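Local coordinates for protein L-Ala-D/L-Glu epimerase, a muconate lactonizing enzyme (Klebsiella pneumoniae subsp. pneumoniae MGH 78578, PDB 3FCP) that belongs to the enolase superfamily, as a muconate lactonizing enzyme relative, and carries a magnesium ion in its barrel domain, at residues L123-S126 and A127-G131. Residues are numbered along the deposited sequence; the frame is centred on the assembly and turned at random.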
ATOM      1  N   LEU A 123      46.272  -1.851  21.059  1.00 25.76           N
ATOM      2  CA  LEU A 123      45.278  -0.875  20.627  1.00 26.06           C
ATOM      3  C   LEU A 123      43.980  -0.960  21.416  1.00 25.53           C
ATOM      4  O   LEU A 123      43.580  -2.035  21.857  1.00 24.89           O
ATOM      5  CB  LEU A 123      44.961  -1.081  19.143  1.00 27.27           C
ATOM      6  CG  LEU A 123      46.059  -0.752  18.130  1.00 28.17           C
ATOM      7  CD1 LEU A 123      45.653  -1.247  16.750  1.00 26.49           C
ATOM      8  CD2 LEU A 123      46.301   0.758  18.112  1.00 27.28           C
ATOM      9  N   PRO A 124      43.313   0.189  21.622  1.00 25.22           N
ATOM     10  CA  PRO A 124      42.050   0.173  22.360  1.00 23.19           C
ATOM     11  C   PRO A 124      40.985  -0.443  21.450  1.00 23.09           C
ATOM     12  O   PRO A 124      41.126  -0.417  20.226  1.00 19.97           O
ATOM     13  CB  PRO A 124      41.796   1.657  22.645  1.00 23.50           C
ATOM     14  CG  PRO A 124      42.457   2.349  21.481  1.00 23.76           C
ATOM     15  CD  PRO A 124      43.741   1.569  21.327  1.00 23.43           C
ATOM     16  N   VAL A 125      39.930  -0.994  22.041  1.00 22.82           N
ATOM     17  CA  VAL A 125      38.864  -1.613  21.259  1.00 23.18           C
ATOM     18  C   VAL A 125      38.296  -0.657  20.209  1.00 23.11           C
ATOM     19  O   VAL A 125      37.989  -1.071  19.088  1.00 22.98           O
ATOM     20  CB  VAL A 125      37.729  -2.109  22.180  1.00 22.50           C
ATOM     21  CG1 VAL A 125      36.559  -2.638  21.344  1.00 20.29           C
ATOM     22  CG2 VAL A 125      38.263  -3.185  23.113  1.00 21.77           C
ATOM     23  N   SER A 126      38.161   0.620  20.565  1.00 23.75           N
ATOM     24  CA  SER A 126      37.631   1.615  19.628  1.00 23.47           C
ATOM     25  C   SER A 126      38.441   1.627  18.324  1.00 22.68           C
ATOM     26  O   SER A 126      37.885   1.789  17.232  1.00 20.41           O
ATOM     27  CB  SER A 126      37.646   3.014  20.269  1.00 23.63           C
ATOM     28  OG  SER A 126      38.958   3.399  20.649  1.00 22.90           O
ATOM     29  N   ALA A 127      39.756   1.456  18.445  1.00 21.87           N
ATOM     30  CA  ALA A 127      40.639   1.432  17.281  1.00 21.75           C
ATOM     31  C   ALA A 127      40.386   0.172  16.456  1.00 22.45           C
ATOM     32  O   ALA A 127      40.435   0.207  15.227  1.00 21.40           O
ATOM     33  CB  ALA A 127      42.110   1.482  17.725  1.00 23.35           C
ATOM     34  N   LEU A 128      40.133  -0.944  17.132  1.00 22.00           N
ATOM     35  CA  LEU A 128      39.849  -2.192  16.433  1.00 23.40           C
ATOM     36  C   LEU A 128      38.511  -2.040  15.699  1.00 22.84           C
ATOM     37  O   LEU A 128      38.248  -2.732  14.723  1.00 22.31           O
ATOM     38  CB  LEU A 128      39.748  -3.368  17.413  1.00 24.40           C
ATOM     39  CG  LEU A 128      40.927  -3.751  18.316  1.00 30.27           C
ATOM     40  CD1 LEU A 128      40.641  -5.109  18.948  1.00 29.56           C
ATOM     41  CD2 LEU A 128      42.220  -3.806  17.526  1.00 29.36           C
ATOM     42  N   LEU A 129      37.666  -1.134  16.178  1.00 21.58           N
ATOM     43  CA  LEU A 129      36.363  -0.928  15.552  1.00 21.73           C
ATOM     44  C   LEU A 129      36.411   0.178  14.502  1.00 22.22           C
ATOM     45  O   LEU A 129      35.379   0.705  14.088  1.00 21.74           O
ATOM     46  CB  LEU A 129      35.306  -0.629  16.621  1.00 21.28           C
ATOM     47  CG  LEU A 129      35.148  -1.727  17.683  1.00 23.07           C
ATOM     48  CD1 LEU A 129      34.046  -1.340  18.659  1.00 21.55           C
ATOM     49  CD2 LEU A 129      34.835  -3.068  17.023  1.00 21.96           C
ATOM     50  N   GLY A 130      37.621   0.525  14.072  1.00 22.94           N
ATOM     51  CA  GLY A 130      37.770   1.538  13.041  1.00 23.86           C
ATOM     52  C   GLY A 130      38.249   2.905  13.483  1.00 23.91           C
ATOM     53  O   GLY A 130      38.568   3.748  12.643  1.00 26.56           O
ATOM     54  N   GLY A 131      38.293   3.138  14.789  1.00 24.74           N
ATOM     55  CA  GLY A 131      38.750   4.425  15.281  1.00 24.96           C
ATOM     56  C   GLY A 131      37.654   5.243  15.926  1.00 25.41           C
ATOM     57  O   GLY A 131      36.503   5.238  15.482  1.00 24.41           O
TER
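P124 O reaches forward over the first turn of helix 125-128 to L128 N at 3.3 Å, while V125 O takes L129 N at 2.9 Å, and these i to i+4 bonds hold a helix little more than one turn long. P124 sits at the N-cap: its ring nitrogen has no hydrogen, which costs little here because the N-H groups at the start of a helix have no preceding turn to bond to. Its CG lies 3.9 Å from the methyl of A127. A127, with just that methyl, fits against both the P124 ring and L123, its CB 4.1 Å from L123 CB. L128 adds to this face: CG stands beside its own backbone N (chi1 -60°), and CD2 comes up against L123 CB. On another side of the turn V125 and L129 run alongside each other, pointing the same way, with V125 CG1 3.9 Å from L129 CD1. CG1 owes that position to a chi1 of 175°, anti to the backbone N; beyond the turn V125 touches H315 and L129 touches A316 of helix 307-317, a side that suits branched apolar chains. S126, a small polar residue, turns its OG to a hydrogen bond with Q354, so its hydroxyl is satisfied in a buried place. S126 O also receives a weak bond from L129 N, which it shares with V125 O. N89 of the second subunit donates through ND2 to L129 O and G131 O, bringing the turn into the subunit interface. Both glycines have positive phi, where a side chain would crowd the preceding carbonyl oxygen. With G130 as C-prime residue, the bonds from G131 N to S126 O (2.8 Å, donor tilted 25° from the carbonyl plane) and from G130 N to A127 O (3.1 Å) form a Schellman motif closing helix 125-128, between helix 103-121 and strand 136-143 of this enolase-superfamily protein.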